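Local coordinates for BH1408 protein (Bacillus halodurans, PDB 4E0A) that probably transfers an acetyl group to an amine of a still unidentified substrate, as a member of the GNAT N-acetyltransferase family, at residues A[3-17]-A[55-69]. The protein carries 1 engineered substitution. Sequence-based numbering, arbitrary orientation.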
ATOM      1  N   ILE A   3      -8.223  28.949   4.591  1.00 19.01           N
ATOM      2  CA  ILE A   3      -7.437  27.764   4.898  1.00 16.88           C
ATOM      3  C   ILE A   3      -6.262  28.189   5.790  1.00 16.01           C
ATOM      4  O   ILE A   3      -5.587  29.179   5.520  1.00 12.78           O
ATOM      5  CB  ILE A   3      -6.926  27.069   3.606  1.00 14.76           C
ATOM      6  CG1 ILE A   3      -8.121  26.548   2.801  1.00 18.83           C
ATOM      7  CG2 ILE A   3      -5.953  25.922   3.932  1.00 14.68           C
ATOM      8  CD1 ILE A   3      -7.743  25.883   1.489  1.00 21.04           C
ATOM      9  N   ARG A   4      -6.045  27.453   6.873  1.00 14.30           N
ATOM     10  CA  ARG A   4      -4.947  27.741   7.792  1.00 13.76           C
ATOM     11  C   ARG A   4      -4.461  26.428   8.376  1.00 15.11           C
ATOM     12  O   ARG A   4      -5.130  25.413   8.254  1.00 10.10           O
ATOM     13  CB  ARG A   4      -5.401  28.668   8.926  1.00 14.21           C
ATOM     14  CG  ARG A   4      -6.610  28.166   9.707  1.00 13.72           C
ATOM     15  CD  ARG A   4      -6.705  28.865  11.065  1.00 14.47           C
ATOM     16  NE  ARG A   4      -7.895  28.469  11.818  1.00 18.62           N
ATOM     17  CZ  ARG A   4      -7.974  27.388  12.589  1.00 16.28           C
ATOM     18  NH1 ARG A   4      -6.934  26.576  12.702  1.00 15.44           N
ATOM     19  NH2 ARG A   4      -9.103  27.108  13.239  1.00 14.14           N
ATOM     20  N   GLU A   5      -3.300  26.445   9.012  1.00 12.54           N
ATOM     21  CA  GLU A   5      -2.872  25.280   9.757  1.00 15.11           C
ATOM     22  C   GLU A   5      -3.747  25.116  10.980  1.00 13.82           C
ATOM     23  O   GLU A   5      -4.264  26.085  11.523  1.00 11.59           O
ATOM     24  CB  GLU A   5      -1.388  25.366  10.137  1.00 16.86           C
ATOM     25  CG  GLU A   5      -0.462  25.286   8.931  1.00 23.29           C
ATOM     26  CD  GLU A   5       0.947  24.831   9.291  1.00 28.39           C
ATOM     27  OE1 GLU A   5       1.291  24.809  10.491  1.00 30.53           O
ATOM     28  OE2 GLU A   5       1.710  24.489   8.366  1.00 31.42           O
ATOM     29  N   ALA A   6      -3.930  23.867  11.390  1.00 14.67           N
ATOM     30  CA  ALA A   6      -4.727  23.556  12.561  1.00 12.38           C
ATOM     31  C   ALA A   6      -4.033  24.022  13.836  1.00 13.88           C
ATOM     32  O   ALA A   6      -2.815  24.255  13.870  1.00 15.06           O
ATOM     33  CB  ALA A   6      -4.988  22.052  12.631  1.00 10.25           C
ATOM     34  N   THR A   7      -4.818  24.169  14.888  1.00 15.93           N
ATOM     35  CA  THR A   7      -4.246  24.261  16.222  1.00 23.95           C
ATOM     36  C   THR A   7      -4.817  23.122  17.053  1.00 23.19           C
ATOM     37  O   THR A   7      -5.756  22.436  16.633  1.00 16.82           O
ATOM     38  CB  THR A   7      -4.554  25.604  16.906  1.00 26.67           C
ATOM     39  OG1 THR A   7      -5.855  25.550  17.501  1.00 30.58           O
ATOM     40  CG2 THR A   7      -4.497  26.749  15.901  1.00 26.56           C
ATOM     41  N   VAL A   8      -4.256  22.926  18.237  1.00 26.95           N
ATOM     42  CA  VAL A   8      -4.721  21.870  19.131  1.00 31.28           C
ATOM     43  C   VAL A   8      -6.213  22.014  19.429  1.00 21.33           C
ATOM     44  O   VAL A   8      -6.941  21.030  19.483  1.00 23.58           O
ATOM     45  CB  VAL A   8      -3.870  21.819  20.425  1.00 43.06           C
ATOM     46  CG1 VAL A   8      -4.608  21.096  21.546  1.00 47.85           C
ATOM     47  CG2 VAL A   8      -2.524  21.156  20.130  1.00 44.90           C
ATOM     48  N   GLN A   9      -6.664  23.251  19.564  1.00 17.82           N
ATOM     49  CA  GLN A   9      -8.069  23.569  19.823  1.00 25.95           C
ATOM     50  C   GLN A   9      -9.039  23.081  18.722  1.00 20.67           C
ATOM     51  O   GLN A   9     -10.252  23.046  18.922  1.00 20.71           O
ATOM     52  CB  GLN A   9      -8.205  25.083  20.024  1.00 37.87           C
ATOM     53  CG  GLN A   9      -9.559  25.580  20.513  1.00 49.91           C
ATOM     54  CD  GLN A   9      -9.609  27.101  20.613  1.00 59.98           C
ATOM     55  OE1 GLN A   9      -8.625  27.785  20.324  1.00 61.82           O
ATOM     56  NE2 GLN A   9     -10.759  27.635  21.023  1.00 63.00           N
ATOM     57  N   ASP A  10      -8.501  22.707  17.565  1.00 15.40           N
ATOM     58  CA  ASP A  10      -9.319  22.210  16.463  1.00 14.76           C
ATOM     59  C   ASP A  10      -9.711  20.738  16.624  1.00 12.24           C
ATOM     60  O   ASP A  10     -10.493  20.224  15.831  1.00 12.61           O
ATOM     61  CB  ASP A  10      -8.600  22.395  15.114  1.00 10.58           C
ATOM     62  CG  ASP A  10      -8.449  23.857  14.735  1.00 14.30           C
ATOM     63  OD1 ASP A  10      -9.343  24.651  15.092  1.00 12.48           O
ATOM     64  OD2 ASP A  10      -7.444  24.209  14.081  1.00 15.15           O
ATOM     65  N   TYR A  11      -9.180  20.078  17.656  1.00  9.91           N
ATOM     66  CA  TYR A  11      -9.326  18.628  17.779  1.00 12.16           C
ATOM     67  C   TYR A  11     -10.768  18.118  17.656  1.00 10.84           C
ATOM     68  O   TYR A  11     -11.049  17.221  16.858  1.00 10.99           O
ATOM     69  CB  TYR A  11      -8.684  18.082  19.071  1.00 13.49           C
ATOM     70  CG  TYR A  11      -9.157  16.666  19.325  1.00 13.50           C
ATOM     71  CD1 TYR A  11      -8.710  15.620  18.527  1.00 15.69           C
ATOM     72  CD2 TYR A  11     -10.104  16.385  20.310  1.00 13.79           C
ATOM     73  CE1 TYR A  11      -9.169  14.321  18.716  1.00 15.33           C
ATOM     74  CE2 TYR A  11     -10.573  15.088  20.503  1.00  8.70           C
ATOM     75  CZ  TYR A  11     -10.101  14.065  19.708  1.00 10.30           C
ATOM     76  OH  TYR A  11     -10.555  12.781  19.878  1.00 15.34           O
ATOM     77  N   GLU A  12     -11.675  18.673  18.452  1.00 11.96           N
ATOM     78  CA  GLU A  12     -13.028  18.134  18.523  1.00 13.49           C
ATOM     79  C   GLU A  12     -13.722  18.137  17.166  1.00 15.27           C
ATOM     80  O   GLU A  12     -14.322  17.141  16.763  1.00 14.01           O
ATOM     81  CB  GLU A  12     -13.875  18.867  19.585  1.00 15.89           C
ATOM     82  CG  GLU A  12     -13.702  18.251  20.967  1.00 21.15           C
ATOM     83  CD  GLU A  12     -14.414  19.007  22.079  1.00 31.24           C
ATOM     84  OE1 GLU A  12     -15.248  19.887  21.785  1.00 28.94           O
ATOM     85  OE2 GLU A  12     -14.122  18.710  23.260  1.00 35.90           O
ATOM     86  N   GLU A  13     -13.617  19.252  16.459  1.00 13.49           N
ATOM     87  CA  GLU A  13     -14.176  19.351  15.123  1.00 14.99           C
ATOM     88  C   GLU A  13     -13.487  18.440  14.125  1.00 12.42           C
ATOM     89  O   GLU A  13     -14.145  17.789  13.317  1.00 11.80           O
ATOM     90  CB  GLU A  13     -14.069  20.775  14.623  1.00 21.83           C
ATOM     91  CG  GLU A  13     -15.012  21.681  15.309  1.00 32.51           C
ATOM     92  CD  GLU A  13     -15.760  22.487  14.315  1.00 41.97           C
ATOM     93  OE1 GLU A  13     -16.622  21.912  13.612  1.00 45.85           O
ATOM     94  OE2 GLU A  13     -15.453  23.684  14.222  1.00 46.08           O
ATOM     95  N   VAL A  14     -12.158  18.421  14.151  1.00  8.37           N
ATOM     96  CA  VAL A  14     -11.434  17.534  13.253  1.00  6.54           C
ATOM     97  C   VAL A  14     -11.781  16.068  13.537  1.00 14.37           C
ATOM     98  O   VAL A  14     -11.968  15.283  12.607  1.00 10.18           O
ATOM     99  CB  VAL A  14      -9.926  17.778  13.333  1.00  8.42           C
ATOM    100  CG1 VAL A  14      -9.146  16.670  12.572  1.00 16.15           C
ATOM    101  CG2 VAL A  14      -9.607  19.175  12.788  1.00  9.61           C
ATOM    102  N   ALA A  15     -11.901  15.712  14.818  1.00 12.93           N
ATOM    103  CA  ALA A  15     -12.270  14.346  15.193  1.00 11.52           C
ATOM    104  C   ALA A  15     -13.641  13.936  14.647  1.00 13.36           C
ATOM    105  O   ALA A  15     -13.828  12.808  14.168  1.00 14.06           O
ATOM    106  CB  ALA A  15     -12.196  14.155  16.721  1.00 11.12           C
ATOM    107  N   ARG A  16     -14.593  14.855  14.718  1.00 11.07           N
ATOM    108  CA  ARG A  16     -15.948  14.599  14.243  1.00 14.56           C
ATOM    109  C   ARG A  16     -15.941  14.273  12.753  1.00 14.82           C
ATOM    110  O   ARG A  16     -16.586  13.317  12.297  1.00 12.73           O
ATOM    111  CB  ARG A  16     -16.839  15.817  14.521  1.00 14.98           C
ATOM    112  CG  ARG A  16     -18.266  15.675  13.997  1.00 19.83           C
ATOM    113  CD  ARG A  16     -19.107  16.902  14.314  1.00 26.99           C
ATOM    114  NE  ARG A  16     -18.653  18.107  13.618  1.00 35.43           N
ATOM    115  CZ  ARG A  16     -19.054  18.457  12.398  1.00 37.15           C
ATOM    116  NH1 ARG A  16     -19.914  17.690  11.740  1.00 34.56           N
ATOM    117  NH2 ARG A  16     -18.602  19.575  11.840  1.00 37.86           N
ATOM    118  N   LEU A  17     -15.193  15.063  11.991  1.00 13.67           N
ATOM    119  CA  LEU A  17     -15.026  14.796  10.563  1.00 10.03           C
ATOM    120  C   LEU A  17     -14.342  13.458  10.311  1.00 13.79           C
ATOM    121  O   LEU A  17     -14.749  12.717   9.421  1.00 15.75           O
ATOM    122  CB  LEU A  17     -14.218  15.916   9.898  1.00  8.27           C
ATOM    123  CG  LEU A  17     -14.989  17.126   9.361  1.00 16.92           C
ATOM    124  CD1 LEU A  17     -16.130  17.571  10.254  1.00 22.94           C
ATOM    125  CD2 LEU A  17     -14.001  18.269   9.149  1.00 14.85           C
ATOM    126  N   THR A  55       1.953  18.076   8.780  1.00 13.72           N
ATOM    127  CA  THR A  55       1.220  19.332   8.750  1.00 14.32           C
ATOM    128  C   THR A  55      -0.283  19.047   8.735  1.00 14.60           C
ATOM    129  O   THR A  55      -0.743  18.155   8.021  1.00 12.59           O
ATOM    130  CB  THR A  55       1.557  20.141   7.478  1.00 22.43           C
ATOM    131  OG1 THR A  55       2.972  20.355   7.400  1.00 26.96           O
ATOM    132  CG2 THR A  55       0.832  21.484   7.489  1.00 20.36           C
ATOM    133  N   VAL A  56      -1.048  19.810   9.508  1.00 12.67           N
ATOM    134  CA  VAL A  56      -2.501  19.665   9.481  1.00 11.53           C
ATOM    135  C   VAL A  56      -3.131  20.954   8.992  1.00 10.95           C
ATOM    136  O   VAL A  56      -2.833  22.028   9.517  1.00 12.70           O
ATOM    137  CB  VAL A  56      -3.061  19.305  10.855  1.00  9.78           C
ATOM    138  CG1 VAL A  56      -4.566  19.038  10.751  1.00 14.22           C
ATOM    139  CG2 VAL A  56      -2.316  18.087  11.417  1.00  7.48           C
ATOM    140  N   LEU A  57      -3.975  20.844   7.966  1.00 10.19           N
ATOM    141  CA  LEU A  57      -4.633  22.004   7.345  1.00  9.61           C
ATOM    142  C   LEU A  57      -6.126  21.938   7.611  1.00 11.75           C
ATOM    143  O   LEU A  57      -6.695  20.856   7.589  1.00  8.70           O
ATOM    144  CB  LEU A  57      -4.419  21.963   5.837  1.00 12.75           C
ATOM    145  CG  LEU A  57      -2.975  22.126   5.377  1.00 15.77           C
ATOM    146  CD1 LEU A  57      -2.822  21.689   3.914  1.00 17.56           C
ATOM    147  CD2 LEU A  57      -2.554  23.577   5.558  1.00 15.93           C
ATOM    148  N   VAL A  58      -6.763  23.079   7.874  1.00 13.86           N
ATOM    149  CA  VAL A  58      -8.217  23.107   8.040  1.00 13.42           C
ATOM    150  C   VAL A  58      -8.836  24.197   7.186  1.00 14.51           C
ATOM    151  O   VAL A  58      -8.224  25.235   6.943  1.00 15.40           O
ATOM    152  CB  VAL A  58      -8.672  23.345   9.516  1.00  8.97           C
ATOM    153  CG1 VAL A  58      -8.253  22.187  10.426  1.00 11.70           C
ATOM    154  CG2 VAL A  58      -8.146  24.685  10.046  1.00 12.54           C
ATOM    155  N   PHE A  59     -10.045  23.928   6.713  1.00 10.40           N
ATOM    156  CA  PHE A  59     -10.844  24.903   6.006  1.00 13.31           C
ATOM    157  C   PHE A  59     -11.905  25.403   6.982  1.00 16.54           C
ATOM    158  O   PHE A  59     -12.642  24.603   7.564  1.00 14.65           O
ATOM    159  CB  PHE A  59     -11.534  24.264   4.796  1.00 12.14           C
ATOM    160  CG  PHE A  59     -12.439  25.215   4.060  1.00 14.14           C
ATOM    161  CD1 PHE A  59     -13.790  25.276   4.357  1.00 18.97           C
ATOM    162  CD2 PHE A  59     -11.930  26.064   3.085  1.00 19.59           C
ATOM    163  CE1 PHE A  59     -14.617  26.163   3.692  1.00 23.24           C
ATOM    164  CE2 PHE A  59     -12.753  26.942   2.417  1.00 22.36           C
ATOM    165  CZ  PHE A  59     -14.101  26.986   2.721  1.00 22.81           C
ATOM    166  N   VAL A  60     -11.980  26.720   7.176  1.00 18.79           N
ATOM    167  CA  VAL A  60     -12.960  27.300   8.095  1.00 18.83           C
ATOM    168  C   VAL A  60     -13.887  28.221   7.327  1.00 22.92           C
ATOM    169  O   VAL A  60     -13.429  29.149   6.659  1.00 25.91           O
ATOM    170  CB  VAL A  60     -12.301  28.130   9.227  1.00 16.51           C
ATOM    171  CG1 VAL A  60     -13.363  28.674  10.148  1.00 19.72           C
ATOM    172  CG2 VAL A  60     -11.282  27.307   9.992  1.00 14.45           C
ATOM    173  N   ASP A  61     -15.189  27.968   7.421  1.00 30.39           N
ATOM    174  CA  ASP A  61     -16.169  28.735   6.655  1.00 38.16           C
ATOM    175  C   ASP A  61     -17.237  29.335   7.556  1.00 33.53           C
ATOM    176  O   ASP A  61     -17.965  30.245   7.151  1.00 32.79           O
ATOM    177  CB  ASP A  61     -16.841  27.840   5.609  1.00 45.76           C
ATOM    178  CG  ASP A  61     -17.253  28.607   4.361  1.00 52.37           C
ATOM    179  OD1 ASP A  61     -16.822  29.773   4.194  1.00 55.65           O
ATOM    180  OD2 ASP A  61     -17.998  28.039   3.538  1.00 52.00           O
ATOM    181  N   GLU A  62     -17.342  28.804   8.768  1.00 33.41           N
ATOM    182  CA  GLU A  62     -18.353  29.257   9.711  1.00 38.93           C
ATOM    183  C   GLU A  62     -17.817  29.292  11.126  1.00 37.02           C
ATOM    184  O   GLU A  62     -16.936  28.506  11.477  1.00 36.48           O
ATOM    185  CB  GLU A  62     -19.598  28.371   9.643  1.00 44.37           C
ATOM    186  CG  GLU A  62     -20.838  29.129   9.217  1.00 50.62           C
ATOM    187  CD  GLU A  62     -20.683  30.633   9.396  1.00 56.05           C
ATOM    188  OE1 GLU A  62     -20.352  31.328   8.406  1.00 58.37           O
ATOM    189  OE2 GLU A  62     -20.888  31.120  10.525  1.00 55.26           O
ATOM    190  N   ARG A  63     -18.351  30.211  11.929  1.00 40.09           N
ATOM    191  CA  ARG A  63     -17.954  30.333  13.326  1.00 46.99           C
ATOM    192  C   ARG A  63     -18.066  28.987  14.034  1.00 49.36           C
ATOM    193  O   ARG A  63     -19.111  28.330  13.983  1.00 46.17           O
ATOM    194  CB  ARG A  63     -18.788  31.399  14.056  1.00 52.51           C
ATOM    195  CG  ARG A  63     -20.138  31.695  13.419  1.00 56.01           C
ATOM    196  CD  ARG A  63     -21.314  31.411  14.351  1.00 60.47           C
ATOM    197  NE  ARG A  63     -21.380  32.346  15.473  1.00 63.02           N
ATOM    198  CZ  ARG A  63     -22.507  32.702  16.085  1.00 63.52           C
ATOM    199  NH1 ARG A  63     -23.672  32.212  15.681  1.00 62.91           N
ATOM    200  NH2 ARG A  63     -22.468  33.557  17.099  1.00 63.79           N
ATOM    201  N   GLU A  64     -16.966  28.579  14.662  1.00 54.08           N
ATOM    202  CA  GLU A  64     -16.883  27.305  15.373  1.00 55.93           C
ATOM    203  C   GLU A  64     -17.227  26.108  14.478  1.00 53.12           C
ATOM    204  O   GLU A  64     -17.792  25.119  14.952  1.00 55.60           O
ATOM    205  CB  GLU A  64     -17.771  27.323  16.629  1.00 59.48           C
ATOM    206  CG  GLU A  64     -17.405  28.411  17.651  1.00 62.50           C
ATOM    207  CD  GLU A  64     -18.486  29.484  17.810  1.00 64.63           C
ATOM    208  OE1 GLU A  64     -19.505  29.430  17.083  1.00 64.59           O
ATOM    209  OE2 GLU A  64     -18.317  30.382  18.666  1.00 63.72           O
ATOM    210  N   LYS A  65     -16.889  26.198  13.191  1.00 46.20           N
ATOM    211  CA  LYS A  65     -17.109  25.077  12.273  1.00 38.61           C
ATOM    212  C   LYS A  65     -15.982  24.828  11.257  1.00 31.14           C
ATOM    213  O   LYS A  65     -15.757  25.616  10.333  1.00 35.32           O
ATOM    214  CB  LYS A  65     -18.477  25.145  11.585  1.00 41.28           C
ATOM    215  CG  LYS A  65     -19.567  24.360  12.308  1.00 44.65           C
ATOM    216  CD  LYS A  65     -20.664  23.916  11.344  1.00 49.34           C
ATOM    217  CE  LYS A  65     -21.696  23.006  12.015  1.00 51.87           C
ATOM    218  NZ  LYS A  65     -21.166  21.644  12.351  1.00 52.39           N
ATOM    219  N   ILE A  66     -15.287  23.707  11.440  1.00 17.59           N
ATOM    220  CA  ILE A  66     -14.298  23.246  10.473  1.00 12.46           C
ATOM    221  C   ILE A  66     -15.033  22.476   9.382  1.00 17.13           C
ATOM    222  O   ILE A  66     -15.650  21.445   9.660  1.00 17.17           O
ATOM    223  CB  ILE A  66     -13.276  22.298  11.138  1.00 13.13           C
ATOM    224  CG1 ILE A  66     -12.484  23.016  12.233  1.00 20.15           C
ATOM    225  CG2 ILE A  66     -12.338  21.659  10.090  1.00  9.80           C
ATOM    226  CD1 ILE A  66     -11.681  24.164  11.738  1.00 23.33           C
ATOM    227  N   GLY A  67     -14.973  22.967   8.148  1.00 12.70           N
ATOM    228  CA  GLY A  67     -15.624  22.284   7.044  1.00 14.36           C
ATOM    229  C   GLY A  67     -14.827  21.153   6.409  1.00 13.95           C
ATOM    230  O   GLY A  67     -15.395  20.316   5.719  1.00 12.71           O
ATOM    231  N   ALA A  68     -13.512  21.135   6.630  1.00 11.28           N
ATOM    232  CA  ALA A  68     -12.643  20.132   6.028  1.00 11.53           C
ATOM    233  C   ALA A  68     -11.286  20.156   6.707  1.00 10.13           C
ATOM    234  O   ALA A  68     -10.893  21.167   7.279  1.00 11.86           O
ATOM    235  CB  ALA A  68     -12.461  20.420   4.542  1.00  9.69           C
ATOM    236  N   TYR A  69     -10.555  19.056   6.623  1.00  6.65           N
ATOM    237  CA  TYR A  69      -9.173  19.083   7.088  1.00  8.10           C
ATOM    238  C   TYR A  69      -8.358  18.050   6.353  1.00  8.05           C
ATOM    239  O   TYR A  69      -8.894  17.137   5.707  1.00  8.98           O
ATOM    240  CB  TYR A  69      -9.076  18.813   8.592  1.00  7.24           C
ATOM    241  CG  TYR A  69      -9.104  17.339   8.935  1.00  8.86           C
ATOM    242  CD1 TYR A  69     -10.312  16.654   9.007  1.00  8.31           C
ATOM    243  CD2 TYR A  69      -7.922  16.628   9.175  1.00  5.59           C
ATOM    244  CE1 TYR A  69     -10.362  15.289   9.307  1.00 12.29           C
ATOM    245  CE2 TYR A  69      -7.969  15.239   9.490  1.00  9.49           C
ATOM    246  CZ  TYR A  69      -9.199  14.593   9.543  1.00 14.79           C
ATOM    247  OH  TYR A  69      -9.283  13.239   9.840  1.00 18.74           O
TER
HETATM  248  O   HOH W   1       0.315  21.777  11.249  1.00 33.09           O
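Strand 3-5 pairs antiparallel with strand 55-62 at one edge of the GNAT sheet, and the chain then turns so that helix 11-17 packs over the 55-62/65-69 hairpin. The pairing rests on R4 and V58, whose backbones exchange two hydrogen bonds, R4 N to V58 O (3.1 Å) and V58 N to R4 O (2.9 Å). A further hydrogen bond, A6 N to V56 O, extends it past the strand end.

On the helix side of the sheet, R4 reaches across to D10 in the 3-10 segment 8-10: its chain runs extended from CG to NE, and NH1 and NH2 grip D10 OD2 and OD1 end-on, nearly in the guanidinium plane. NH1 also donates to E5 O, and D10 OD2 takes a second bond from T7 N, which pins the turn. V58 CG2 lies over one guanidinium face, 3.5 Å from NH1. Replacing R4 by a leucine would probably leave the D10 carboxylate without its charged mate, held among the bonds described here by T7 N alone, and E5 O without the NH1 bond.

Farther along, I66 N donates a hydrogen bond to both E13 oxygens from above the carboxylate plane, 3.1 Å to OE1 and, more bent (131°), 2.8 Å to OE2; E13 CB meanwhile packs on I66 CG1. V14 places CG1 anti to its backbone N (chi1 170°), squarely over the Y69 ring: a CH-pi contact 3.4 Å from the centroid and 4° off the normal. L17 CB meets the edge of that ring, and L17 CD2 touches I66 CG2 at 3.9 Å.

F45 of helix 42-50 adds to the packing around V14, and R16 forms a salt bridge with D97, just beyond strand 86-96. On the other sheet face I3 and F59 lie against helix 105-119, touching L108 and I105 respectively.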